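Local coordinates for protein pyocin sheath PA0622 (Pseudomonas aeruginosa, PDB 6PYT) that probably forms the contractile sheath around the tail tube of an R-type pyocin, a bacteriocin related to myovirus tails, at residues B[317-322]-B[332-337]; B[309-314]-B[351-356]; B[216-221]-B[328-333]; B[149-154]-B[175-180]. All blocks are in the same frame, centred on the assembly; numbering follows the deposited sequence.

How the interactions relate
Interaction 4 comes first along the chain and lies in the large mixed sheet of the subtilisin-like region; the other three gather round helix 310-328 of the C-terminal region. Interactions 1 and 2, centres about 14 Å apart, pack successive parts of that helix on the two-stranded antiparallel sheet of 335-338 and 355-358, interaction 1 nested within the loop that interaction 2 closes. Interaction 3 shares Ile332 and Asn333 with interaction 1, and its 216-221 loop belongs to the subtilisin-like region, which makes it a contact between the two regions. Its nearest atoms come within about 5 Å of interaction 4. Together the contacts run from the central sheet out to the two-stranded sheet of the sheath subunit.

Interaction 1 of 4, residues B[317-322]-B[332-337]; sequences GLRAFM and INFEVY
Arg319 reaches from the helix to Val336 on the strand, touching Phe334 and Val336 along the way. CB lies 4.1 Å from Phe334 CE2. CG, turned away from the backbone carbonyl carbon (chi1 -68°), comes 3.9 Å from Val336 CB and also brushes the Phe334 ring. From CG to NE the chain is stretched out, running alongside Val336 but in the reverse sense, and the guanidinium arrives at the Val336 carbonyl: NH2 is 2.9 Å and NE 3.2 Å from Val336 O, which lies oblique to the guanidinium plane. NH2 also passes close to Tyr337 CA. A basic side chain of another protein packs on Arg319 as well.

This is a helix laid against a two-stranded antiparallel sheet in the C-terminal region of the sheath protein. The helix segment and strand 335-337 run nearly antiparallel, at 164°, with their axes 8.4 Å apart at closest, and strand 355-358 pairs with 335-338 alongside.

One turn further on, Met322 covers a face of Phe334. Its CG sits 3.9 Å from the ring centroid, displaced toward the rim, in a CH-pi contact, while the bend at chi2 (72°) carries CE back to Phe334 CB. Leu318 meets Val336 at about a right angle, its CB 3.7 Å from Val336 CG1. Leu318 and Met322 are buried, and they also touch Ile294 and Val290 of helix 281-295, which packs against the same helix.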
loop_
_atom_site.group_PDB
_atom_site.type_symbol
_atom_site.label_atom_id
_atom_site.label_comp_id
_atom_site.label_asym_id
_atom_site.label_seq_id
_atom_site.Cartn_x
_atom_site.Cartn_y
_atom_site.Cartn_z
ATOM N N GLY B 317 43.365 13.865 -32.444
ATOM C CA GLY B 317 42.979 12.556 -32.914
ATOM C C GLY B 317 43.833 11.478 -32.290
ATOM O O GLY B 317 43.336 10.392 -31.990
ATOM N N LEU B 318 45.126 11.752 -32.107
ATOM C CA LEU B 318 45.990 10.781 -31.445
ATOM C C LEU B 318 45.644 10.644 -29.975
ATOM O O LEU B 318 45.663 9.535 -29.444
ATOM C CB LEU B 318 47.458 11.159 -31.595
ATOM C CG LEU B 318 48.140 10.953 -32.934
ATOM C CD1 LEU B 318 49.517 11.557 -32.901
ATOM C CD2 LEU B 318 48.211 9.496 -33.180
ATOM N N ARG B 319 45.317 11.752 -29.302
ATOM C CA ARG B 319 44.923 11.674 -27.900
ATOM C C ARG B 319 43.586 10.970 -27.723
ATOM O O ARG B 319 43.349 10.349 -26.684
ATOM C CB ARG B 319 44.843 13.065 -27.283
ATOM C CG ARG B 319 46.153 13.794 -27.127
ATOM C CD ARG B 319 45.933 15.098 -26.396
ATOM N NE ARG B 319 47.161 15.866 -26.239
ATOM C CZ ARG B 319 47.495 16.903 -26.993
ATOM N NH1 ARG B 319 46.675 17.324 -27.935
ATOM N NH2 ARG B 319 48.634 17.539 -26.784
ATOM N N ALA B 320 42.707 11.045 -28.717
ATOM C CA ALA B 320 41.393 10.433 -28.590
ATOM C C ALA B 320 41.451 8.927 -28.781
ATOM O O ALA B 320 40.730 8.186 -28.106
ATOM C CB ALA B 320 40.431 11.050 -29.591
ATOM N N PHE B 321 42.292 8.451 -29.692
ATOM C CA PHE B 321 42.512 7.023 -29.865
ATOM C C PHE B 321 43.566 6.480 -28.922
ATOM O O PHE B 321 44.054 5.370 -29.134
ATOM C CB PHE B 321 42.888 6.712 -31.314
ATOM C CG PHE B 321 41.735 6.822 -32.264
ATOM C CD1 PHE B 321 40.834 5.775 -32.399
ATOM C CD2 PHE B 321 41.530 7.977 -33.002
ATOM C CE1 PHE B 321 39.755 5.872 -33.266
ATOM C CE2 PHE B 321 40.454 8.085 -33.870
ATOM C CZ PHE B 321 39.564 7.030 -34.004
ATOM N N MET B 322 43.920 7.237 -27.893
ATOM C CA MET B 322 44.848 6.822 -26.863
ATOM C C MET B 322 44.221 6.870 -25.484
ATOM O O MET B 322 44.693 6.173 -24.583
ATOM C CB MET B 322 46.085 7.728 -26.889
ATOM C CG MET B 322 47.335 7.220 -26.276
ATOM S SD MET B 322 48.168 5.931 -27.184
ATOM C CE MET B 322 49.200 5.335 -25.865
ATOM N N ILE B 332 48.786 3.352 -19.094
ATOM C CA ILE B 332 48.472 4.153 -17.918
ATOM C C ILE B 332 49.088 5.539 -18.099
ATOM O O ILE B 332 50.315 5.687 -18.072
ATOM C CB ILE B 332 48.940 3.479 -16.617
ATOM C CG1 ILE B 332 50.276 2.757 -16.807
ATOM C CG2 ILE B 332 47.878 2.556 -16.056
ATOM C CD1 ILE B 332 50.812 2.120 -15.567
ATOM N N ASN B 333 48.232 6.544 -18.313
ATOM C CA ASN B 333 48.589 7.967 -18.399
ATOM C C ASN B 333 49.606 8.240 -19.511
ATOM O O ASN B 333 50.749 8.590 -19.271
ATOM C CB ASN B 333 49.096 8.506 -17.056
ATOM C CG ASN B 333 48.036 8.474 -15.979
ATOM O OD1 ASN B 333 48.168 7.760 -14.987
ATOM N ND2 ASN B 333 46.973 9.247 -16.167
ATOM N N PHE B 334 49.145 8.086 -20.745
ATOM C CA PHE B 334 49.905 8.448 -21.938
ATOM C C PHE B 334 50.316 9.917 -22.013
ATOM O O PHE B 334 49.924 10.738 -21.182
ATOM C CB PHE B 334 49.071 8.133 -23.180
ATOM C CG PHE B 334 47.839 9.001 -23.322
ATOM C CD1 PHE B 334 46.673 8.688 -22.650
ATOM C CD2 PHE B 334 47.832 10.099 -24.171
ATOM C CE1 PHE B 334 45.558 9.468 -22.774
ATOM C CE2 PHE B 334 46.714 10.879 -24.298
ATOM C CZ PHE B 334 45.576 10.561 -23.606
ATOM N N GLU B 335 51.068 10.269 -23.052
ATOM C CA GLU B 335 51.391 11.663 -23.332
ATOM C C GLU B 335 51.621 11.816 -24.827
ATOM O O GLU B 335 52.532 11.191 -25.373
ATOM C CB GLU B 335 52.624 12.099 -22.561
ATOM N N VAL B 336 50.801 12.627 -25.489
ATOM C CA VAL B 336 50.897 12.844 -26.927
ATOM C C VAL B 336 51.037 14.336 -27.174
ATOM O O VAL B 336 50.241 15.124 -26.655
ATOM C CB VAL B 336 49.667 12.301 -27.681
ATOM C CG1 VAL B 336 49.822 12.527 -29.157
ATOM C CG2 VAL B 336 49.439 10.837 -27.385
ATOM N N TYR B 337 52.036 14.727 -27.965
ATOM C CA TYR B 337 52.206 16.127 -28.333
ATOM C C TYR B 337 53.031 16.224 -29.605
ATOM O O TYR B 337 53.858 15.359 -29.890
ATOM C CB TYR B 337 52.854 16.936 -27.205
ATOM C CG TYR B 337 54.251 16.507 -26.829
ATOM C CD1 TYR B 337 54.454 15.470 -25.932
ATOM C CD2 TYR B 337 55.360 17.174 -27.322
ATOM C CE1 TYR B 337 55.715 15.077 -25.581
ATOM C CE2 TYR B 337 56.632 16.787 -26.967
ATOM C CZ TYR B 337 56.799 15.738 -26.097
ATOM O OH TYR B 337 58.059 15.341 -25.731
#

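Interaction 2 of 4, residues B[309-314]-B[351-356]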
loop_
_atom_site.group_PDB
_atom_site.type_symbol
_atom_site.label_atom_id
_atom_site.label_comp_id
_atom_site.label_asym_id
_atom_site.label_seq_id
_atom_site.Cartn_x
_atom_site.Cartn_y
_atom_site.Cartn_z
ATOM N N THR B 309 45.650 23.712 -39.326
ATOM C CA THR B 309 45.322 22.851 -38.203
ATOM C C THR B 309 45.428 21.376 -38.556
ATOM O O THR B 309 44.669 20.562 -38.033
ATOM C CB THR B 309 43.926 23.174 -37.687
ATOM O OG1 THR B 309 42.980 22.981 -38.740
ATOM C CG2 THR B 309 43.875 24.608 -37.224
ATOM N N TYR B 310 46.348 21.017 -39.449
ATOM C CA TYR B 310 46.634 19.609 -39.681
ATOM C C TYR B 310 47.332 18.994 -38.481
ATOM O O TYR B 310 46.969 17.905 -38.029
ATOM C CB TYR B 310 47.485 19.441 -40.937
ATOM C CG TYR B 310 47.996 18.038 -41.131
ATOM C CD1 TYR B 310 47.150 17.021 -41.534
ATOM C CD2 TYR B 310 49.330 17.731 -40.912
ATOM C CE1 TYR B 310 47.616 15.738 -41.705
ATOM C CE2 TYR B 310 49.802 16.450 -41.080
ATOM C CZ TYR B 310 48.943 15.461 -41.477
ATOM O OH TYR B 310 49.411 14.184 -41.653
ATOM N N VAL B 311 48.339 19.684 -37.949
ATOM C CA VAL B 311 49.117 19.142 -36.847
ATOM C C VAL B 311 48.307 19.149 -35.552
ATOM O O VAL B 311 48.526 18.307 -34.679
ATOM C CB VAL B 311 50.445 19.921 -36.747
ATOM C CG1 VAL B 311 50.212 21.367 -36.362
ATOM C CG2 VAL B 311 51.409 19.267 -35.796
ATOM N N LYS B 312 47.322 20.041 -35.425
ATOM C CA LYS B 312 46.476 20.037 -34.239
ATOM C C LYS B 312 45.402 18.967 -34.320
ATOM O O LYS B 312 45.063 18.352 -33.306
ATOM C CB LYS B 312 45.828 21.403 -34.035
ATOM C CG LYS B 312 46.789 22.498 -33.664
ATOM C CD LYS B 312 47.420 22.201 -32.324
ATOM C CE LYS B 312 46.403 22.295 -31.208
ATOM N NZ LYS B 312 47.031 22.084 -29.878
ATOM N N ASP B 313 44.851 18.730 -35.509
ATOM C CA ASP B 313 43.816 17.717 -35.653
ATOM C C ASP B 313 44.366 16.303 -35.599
ATOM O O ASP B 313 43.583 15.365 -35.430
ATOM C CB ASP B 313 43.043 17.925 -36.953
ATOM N N VAL B 314 45.677 16.122 -35.732
ATOM C CA VAL B 314 46.248 14.800 -35.527
ATOM C C VAL B 314 46.481 14.538 -34.044
ATOM O O VAL B 314 46.167 13.451 -33.556
ATOM C CB VAL B 314 47.528 14.631 -36.362
ATOM C CG1 VAL B 314 48.227 13.340 -36.031
ATOM C CG2 VAL B 314 47.189 14.631 -37.829
ATOM N N GLY B 351 56.614 17.315 -46.666
ATOM C CA GLY B 351 55.517 16.532 -46.155
ATOM C C GLY B 351 55.769 15.875 -44.823
ATOM O O GLY B 351 54.919 15.111 -44.359
ATOM N N LYS B 352 56.899 16.149 -44.188
ATOM C CA LYS B 352 57.227 15.527 -42.919
ATOM C C LYS B 352 56.757 16.403 -41.767
ATOM O O LYS B 352 56.872 17.628 -41.817
ATOM C CB LYS B 352 58.730 15.271 -42.824
ATOM C CG LYS B 352 59.218 14.218 -43.795
ATOM C CD LYS B 352 60.730 14.104 -43.807
ATOM C CE LYS B 352 61.237 13.477 -42.525
ATOM N NZ LYS B 352 62.699 13.240 -42.553
ATOM N N VAL B 353 56.213 15.761 -40.736
ATOM C CA VAL B 353 55.688 16.430 -39.550
ATOM C C VAL B 353 55.672 15.422 -38.405
ATOM O O VAL B 353 55.241 14.280 -38.580
ATOM C CB VAL B 353 54.307 17.049 -39.844
ATOM C CG1 VAL B 353 53.410 16.068 -40.552
ATOM C CG2 VAL B 353 53.649 17.536 -38.575
ATOM N N TYR B 354 56.192 15.805 -37.240
ATOM C CA TYR B 354 56.561 14.815 -36.238
ATOM C C TYR B 354 55.665 14.931 -35.012
ATOM O O TYR B 354 55.139 16.002 -34.708
ATOM C CB TYR B 354 58.018 14.937 -35.763
ATOM C CG TYR B 354 59.177 14.854 -36.759
ATOM C CD1 TYR B 354 59.004 14.843 -38.134
ATOM C CD2 TYR B 354 60.463 14.695 -36.283
ATOM C CE1 TYR B 354 60.074 14.772 -38.990
ATOM C CE2 TYR B 354 61.535 14.599 -37.133
ATOM C CZ TYR B 354 61.331 14.633 -38.488
ATOM O OH TYR B 354 62.402 14.537 -39.345
ATOM N N TRP B 355 55.525 13.820 -34.290
ATOM C CA TRP B 355 54.752 13.769 -33.056
ATOM C C TRP B 355 55.451 12.858 -32.061
ATOM O O TRP B 355 56.227 11.984 -32.440
ATOM C CB TRP B 355 53.329 13.270 -33.297
ATOM C CG TRP B 355 52.484 14.233 -34.031
ATOM C CD1 TRP B 355 51.793 15.260 -33.501
ATOM C CD2 TRP B 355 52.213 14.247 -35.432
ATOM N NE1 TRP B 355 51.116 15.934 -34.474
ATOM C CE2 TRP B 355 51.356 15.328 -35.674
ATOM C CE3 TRP B 355 52.620 13.458 -36.505
ATOM C CZ2 TRP B 355 50.900 15.641 -36.936
ATOM C CZ3 TRP B 355 52.156 13.764 -37.754
ATOM C CH2 TRP B 355 51.303 14.843 -37.963
ATOM N N ASN B 356 55.147 13.056 -30.780
ATOM C CA ASN B 356 55.769 12.327 -29.679
ATOM C C ASN B 356 54.686 11.646 -28.857
ATOM O O ASN B 356 53.804 12.320 -28.323
ATOM C CB ASN B 356 56.581 13.275 -28.803
ATOM C CG ASN B 356 57.806 13.794 -29.497
ATOM O OD1 ASN B 356 58.509 13.053 -30.167
ATOM N ND2 ASN B 356 58.073 15.074 -29.341
#
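Trp355 swings its CG away from its own carbonyl carbon (chi1 -70°), which lays the indole against the start of helix 310-328, while Tyr310, with CG opposite the backbone N (chi1 171°), extends its ring to meet it. The two aromatic side chains cross at about a right angle: Tyr310 CE2 comes to Trp355 CH2 at 3.8 Å, near the plane of the indole and at its edge. The same CE2 touches Val353 CG1 at 3.7 Å, a methyl that lies at the edge of the tyrosine ring. Beyond the ring, Tyr310 OH is hydrogen-bonded to Ala301 O, which ties down the far end of the side chain.

The indole is clasped between two valines. Val314 CG1 lies over one face, 3.8 Å from the centroid of the six-membered ring in a CH-pi contact, and Val353 CG2 lies over the opposite face, displaced toward the rim. Val311 works along the nitrogen side, its CG2 3.6 Å from Trp355 NE1; the same Val311 CG2 lies 4.0 Å from Val353 CG2. Val311 and Trp355 both continue onto Ala338 of the neighbouring strand. A Schellman motif with Gly351 as its C-prime residue ends helix 346-349 and turns the chain into this approach. The result is the first turn of helix 310-328 packed, through a tryptophan held between two valines, on the two-stranded antiparallel sheet of the C-terminal region.

Interaction 3 of 4, residues B[216-221]-B[328-333]; sequences GFWSSP and QGAVIN
The indole of Trp218 lies flat over the backbone of Gly329 and Ala330, a placement that goes with its chi1 of 60°. Ala330 CA sits over one face, 4.0 Å from the centroid of the five-membered ring and 28° off its normal, a CH-pi contact, and Gly329 O lies over that same face, 3.4 Å from NE1 at an angle too poor for a hydrogen bond. On the opposite face is Gly216 CA, so the indole is sandwiched between two stretches of backbone. On the six-membered ring, next to the fusion, CE3 meets Ala330 CB at 3.6 Å.

The carbonyl oxygen of Gln328 lies by Trp218 CZ2, oblique to the ring. The Gln328 side chain has its amide plane inclined 38° to the indole and its CG 4.1 Å from Trp218 CH2. Phe217 stands beside the tryptophan: Trp218 CE3 points over the centre of its ring, while Phe217 CZ touches Ala330 CB at 4.2 Å.

Helix 281-295 flanks the pair, through Leu289 against Phe217 and Thr286 against Trp218. The 216-219 segment is a type I beta turn, closed by Ser219 N to Gly216 O, and it meets the loop that follows helix 310-328: a loop-to-loop contact joining the subtilisin-like and C-terminal regions.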
loop_
_atom_site.group_PDB
_atom_site.type_symbol
_atom_site.label_atom_id
_atom_site.label_comp_id
_atom_site.label_asym_id
_atom_site.label_seq_id
_atom_site.Cartn_x
_atom_site.Cartn_y
_atom_site.Cartn_z
ATOM N N GLY B 216 42.949 -9.038 -23.709
ATOM C CA GLY B 216 43.579 -7.915 -24.364
ATOM C C GLY B 216 45.058 -8.149 -24.617
ATOM O O GLY B 216 45.722 -8.928 -23.937
ATOM N N PHE B 217 45.581 -7.424 -25.610
ATOM C CA PHE B 217 46.941 -7.654 -26.085
ATOM C C PHE B 217 48.008 -7.230 -25.088
ATOM O O PHE B 217 49.161 -7.641 -25.229
ATOM C CB PHE B 217 47.167 -6.951 -27.430
ATOM C CG PHE B 217 46.960 -5.458 -27.405
ATOM C CD1 PHE B 217 45.724 -4.920 -27.705
ATOM C CD2 PHE B 217 48.006 -4.591 -27.121
ATOM C CE1 PHE B 217 45.528 -3.561 -27.695
ATOM C CE2 PHE B 217 47.808 -3.233 -27.105
ATOM C CZ PHE B 217 46.572 -2.721 -27.396
ATOM N N TRP B 218 47.659 -6.418 -24.097
ATOM C CA TRP B 218 48.621 -6.009 -23.087
ATOM C C TRP B 218 48.812 -7.056 -22.004
ATOM O O TRP B 218 49.765 -6.955 -21.232
ATOM C CB TRP B 218 48.180 -4.694 -22.449
ATOM C CG TRP B 218 46.858 -4.789 -21.777
ATOM C CD1 TRP B 218 46.620 -5.094 -20.474
ATOM C CD2 TRP B 218 45.583 -4.605 -22.385
ATOM N NE1 TRP B 218 45.275 -5.098 -20.227
ATOM C CE2 TRP B 218 44.615 -4.801 -21.388
ATOM C CE3 TRP B 218 45.164 -4.291 -23.677
ATOM C CZ2 TRP B 218 43.259 -4.696 -21.644
ATOM C CZ3 TRP B 218 43.824 -4.178 -23.925
ATOM C CH2 TRP B 218 42.884 -4.380 -22.917
ATOM N N SER B 219 47.924 -8.036 -21.910
ATOM C CA SER B 219 48.066 -9.060 -20.893
ATOM C C SER B 219 49.129 -10.069 -21.297
ATOM O O SER B 219 49.420 -10.267 -22.478
ATOM C CB SER B 219 46.742 -9.774 -20.649
ATOM O OG SER B 219 45.789 -8.908 -20.071
ATOM N N SER B 220 49.699 -10.690 -20.319
ATOM C CA SER B 220 50.683 -11.687 -20.694
ATOM C C SER B 220 50.009 -13.036 -20.899
ATOM O O SER B 220 48.994 -13.333 -20.267
ATOM C CB SER B 220 51.759 -11.811 -19.622
ATOM O OG SER B 220 51.235 -12.391 -18.447
ATOM N N PRO B 221 50.542 -13.864 -21.783
ATOM C CA PRO B 221 49.987 -15.208 -21.967
ATOM C C PRO B 221 50.615 -16.226 -21.032
ATOM O O PRO B 221 50.501 -17.434 -21.242
ATOM C CB PRO B 221 50.329 -15.512 -23.425
ATOM C CG PRO B 221 51.574 -14.784 -23.645
ATOM C CD PRO B 221 51.488 -13.521 -22.854
ATOM N N GLN B 328 40.475 1.056 -21.466
ATOM C CA GLN B 328 40.391 -0.389 -21.365
ATOM C C GLN B 328 41.598 -1.009 -20.687
ATOM O O GLN B 328 41.616 -2.226 -20.494
ATOM C CB GLN B 328 40.177 -0.989 -22.752
ATOM C CG GLN B 328 41.256 -0.701 -23.758
ATOM C CD GLN B 328 40.878 -1.205 -25.134
ATOM O OE1 GLN B 328 39.813 -1.781 -25.319
ATOM N NE2 GLN B 328 41.751 -0.998 -26.102
ATOM N N GLY B 329 42.588 -0.211 -20.310
ATOM C CA GLY B 329 43.678 -0.688 -19.492
ATOM C C GLY B 329 44.940 -1.063 -20.227
ATOM O O GLY B 329 45.785 -1.746 -19.644
ATOM N N ALA B 330 45.102 -0.642 -21.481
ATOM C CA ALA B 330 46.297 -1.016 -22.228
ATOM C C ALA B 330 47.505 -0.229 -21.755
ATOM O O ALA B 330 48.615 -0.764 -21.668
ATOM C CB ALA B 330 46.076 -0.796 -23.722
ATOM N N VAL B 331 47.310 1.052 -21.459
ATOM C CA VAL B 331 48.363 1.935 -20.992
ATOM C C VAL B 331 47.931 2.503 -19.653
ATOM O O VAL B 331 46.858 2.189 -19.137
ATOM C CB VAL B 331 48.648 3.070 -21.992
ATOM C CG1 VAL B 331 49.031 2.496 -23.334
ATOM C CG2 VAL B 331 47.444 3.970 -22.134
ATOM N N ILE B 332 48.786 3.352 -19.094
ATOM C CA ILE B 332 48.472 4.153 -17.918
ATOM C C ILE B 332 49.088 5.539 -18.099
ATOM O O ILE B 332 50.315 5.687 -18.072
ATOM C CB ILE B 332 48.940 3.479 -16.617
ATOM C CG1 ILE B 332 50.276 2.757 -16.807
ATOM C CG2 ILE B 332 47.878 2.556 -16.056
ATOM C CD1 ILE B 332 50.812 2.120 -15.567
ATOM N N ASN B 333 48.232 6.544 -18.313
ATOM C CA ASN B 333 48.589 7.967 -18.399
ATOM C C ASN B 333 49.606 8.240 -19.511
ATOM O O ASN B 333 50.749 8.590 -19.271
ATOM C CB ASN B 333 49.096 8.506 -17.056
ATOM C CG ASN B 333 48.036 8.474 -15.979
ATOM O OD1 ASN B 333 48.168 7.760 -14.987
ATOM N ND2 ASN B 333 46.973 9.247 -16.167
#

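Interaction 4 of 4, residues B[149-154]-B[175-180]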
loop_
_atom_site.group_PDB
_atom_site.type_symbol
_atom_site.label_atom_id
_atom_site.label_comp_id
_atom_site.label_asym_id
_atom_site.label_seq_id
_atom_site.Cartn_x
_atom_site.Cartn_y
_atom_site.Cartn_z
ATOM N N LYS B 149 60.569 -6.784 -39.682
ATOM C CA LYS B 149 59.890 -6.122 -40.791
ATOM C C LYS B 149 58.390 -6.066 -40.555
ATOM O O LYS B 149 57.788 -4.989 -40.530
ATOM C CB LYS B 149 60.197 -6.852 -42.100
ATOM C CG LYS B 149 61.625 -6.707 -42.573
ATOM C CD LYS B 149 61.910 -7.582 -43.779
ATOM C CE LYS B 149 61.213 -7.054 -45.012
ATOM N NZ LYS B 149 61.577 -7.833 -46.229
ATOM N N LEU B 150 57.774 -7.225 -40.340
ATOM C CA LEU B 150 56.327 -7.341 -40.251
ATOM C C LEU B 150 55.786 -6.839 -38.918
ATOM O O LEU B 150 54.562 -6.769 -38.757
ATOM C CB LEU B 150 55.953 -8.805 -40.500
ATOM C CG LEU B 150 54.561 -9.319 -40.832
ATOM C CD1 LEU B 150 54.125 -8.763 -42.147
ATOM C CD2 LEU B 150 54.625 -10.811 -40.919
ATOM N N ARG B 151 56.676 -6.464 -37.993
ATOM C CA ARG B 151 56.363 -5.950 -36.658
ATOM C C ARG B 151 55.489 -6.934 -35.886
ATOM O O ARG B 151 54.328 -6.678 -35.568
ATOM C CB ARG B 151 55.743 -4.554 -36.720
ATOM C CG ARG B 151 56.730 -3.495 -37.141
ATOM C CD ARG B 151 56.176 -2.097 -36.970
ATOM N NE ARG B 151 57.075 -1.104 -37.545
ATOM C CZ ARG B 151 58.114 -0.578 -36.910
ATOM N NH1 ARG B 151 58.391 -0.949 -35.668
ATOM N NH2 ARG B 151 58.882 0.314 -37.517
ATOM N N ALA B 152 56.080 -8.089 -35.611
ATOM C CA ALA B 152 55.383 -9.206 -35.006
ATOM C C ALA B 152 56.278 -9.807 -33.938
ATOM O O ALA B 152 57.382 -9.327 -33.680
ATOM C CB ALA B 152 55.006 -10.247 -36.062
ATOM N N ILE B 153 55.794 -10.868 -33.309
ATOM C CA ILE B 153 56.595 -11.677 -32.405
ATOM C C ILE B 153 56.699 -13.066 -33.011
ATOM O O ILE B 153 55.681 -13.727 -33.241
ATOM C CB ILE B 153 56.008 -11.726 -30.985
ATOM C CG1 ILE B 153 56.261 -10.411 -30.249
ATOM C CG2 ILE B 153 56.618 -12.854 -30.190
ATOM C CD1 ILE B 153 55.168 -9.389 -30.361
ATOM N N ALA B 154 57.922 -13.491 -33.298
ATOM C CA ALA B 154 58.154 -14.839 -33.781
ATOM C C ALA B 154 58.247 -15.777 -32.592
ATOM O O ALA B 154 58.937 -15.481 -31.616
ATOM C CB ALA B 154 59.432 -14.903 -34.609
ATOM N N SER B 175 67.431 -10.924 -29.618
ATOM C CA SER B 175 66.464 -10.130 -30.359
ATOM C C SER B 175 65.169 -9.945 -29.589
ATOM O O SER B 175 64.673 -10.867 -28.942
ATOM C CB SER B 175 66.143 -10.762 -31.702
ATOM O OG SER B 175 65.170 -9.987 -32.377
ATOM N N LYS B 176 64.606 -8.750 -29.725
ATOM C CA LYS B 176 63.411 -8.356 -28.994
ATOM C C LYS B 176 62.182 -9.144 -29.434
ATOM O O LYS B 176 61.331 -9.483 -28.608
ATOM C CB LYS B 176 63.207 -6.858 -29.196
ATOM C CG LYS B 176 61.972 -6.267 -28.607
ATOM C CD LYS B 176 62.010 -4.775 -28.796
ATOM C CE LYS B 176 61.855 -4.403 -30.239
ATOM N NZ LYS B 176 61.807 -2.939 -30.411
ATOM N N ARG B 177 62.085 -9.467 -30.718
ATOM C CA ARG B 177 60.869 -10.027 -31.286
ATOM C C ARG B 177 60.813 -11.547 -31.222
ATOM O O ARG B 177 59.942 -12.141 -31.860
ATOM C CB ARG B 177 60.713 -9.588 -32.743
ATOM C CG ARG B 177 60.765 -8.097 -32.961
ATOM C CD ARG B 177 59.676 -7.413 -32.180
ATOM N NE ARG B 177 59.736 -5.968 -32.331
ATOM C CZ ARG B 177 58.886 -5.250 -33.047
ATOM N NH1 ARG B 177 57.857 -5.835 -33.633
ATOM N NH2 ARG B 177 59.035 -3.937 -33.126
ATOM N N LEU B 178 61.707 -12.191 -30.482
ATOM C CA LEU B 178 61.768 -13.643 -30.426
ATOM C C LEU B 178 61.242 -14.145 -29.091
ATOM O O LEU B 178 61.505 -13.550 -28.045
ATOM C CB LEU B 178 63.194 -14.142 -30.651
ATOM C CG LEU B 178 63.724 -13.879 -32.057
ATOM C CD1 LEU B 178 65.144 -14.331 -32.178
ATOM C CD2 LEU B 178 62.869 -14.573 -33.087
ATOM N N PHE B 179 60.508 -15.250 -29.135
ATOM C CA PHE B 179 59.856 -15.808 -27.955
ATOM C C PHE B 179 59.994 -17.321 -28.047
ATOM O O PHE B 179 59.241 -17.970 -28.772
ATOM C CB PHE B 179 58.398 -15.386 -27.896
ATOM C CG PHE B 179 57.672 -15.866 -26.685
ATOM C CD1 PHE B 179 57.879 -15.266 -25.467
ATOM C CD2 PHE B 179 56.772 -16.906 -26.767
ATOM C CE1 PHE B 179 57.205 -15.680 -24.354
ATOM C CE2 PHE B 179 56.100 -17.333 -25.650
ATOM C CZ PHE B 179 56.317 -16.711 -24.445
ATOM N N MET B 180 60.951 -17.881 -27.328
ATOM C CA MET B 180 61.234 -19.301 -27.437
ATOM C C MET B 180 60.388 -20.080 -26.444
ATOM O O MET B 180 60.289 -19.701 -25.275
ATOM C CB MET B 180 62.711 -19.578 -27.190
ATOM C CG MET B 180 63.121 -20.991 -27.524
ATOM S SD MET B 180 64.849 -21.241 -27.157
ATOM C CE MET B 180 65.555 -20.129 -28.350
#
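Strands 153-156 and 178-181, linked through helix 163-170, form a beta-alpha-beta unit, and this contact is where the two parallel strands begin to pair. Ala154 makes two backbone hydrogen bonds: its N donates to Arg177 O at 2.8 Å, and its O accepts from Phe179 N at 2.9 Å. Ile153 CA and Leu178 CA add CA-H...O contacts to Arg177 O and Ala154 O.

Side chains then extend the pairing on both faces. Ala154 CB meets Leu178 CD2 at 3.8 Å on one, and Ile153 CG2 meets Phe179 CB at 3.9 Å on the other. Arg177 turns back along the incoming chain: the bend at chi2 (-59°) brings CD to 3.3 Å from Ala152 O, and NH1 comes to 3.4 Å from Arg151 CA. The two guanidiniums are inclined 45° to each other, with Arg151 NH1 4.0 Å from Arg177 NH2, a proximity of like charges.

Strand 127-129 continues the sheet beside 153-156, and 255-256 beside 178-181. Helix 139-150 covers Ala154 and Leu178 on one face, while helix 281-295 lies against Ile153 and Phe179 on the other.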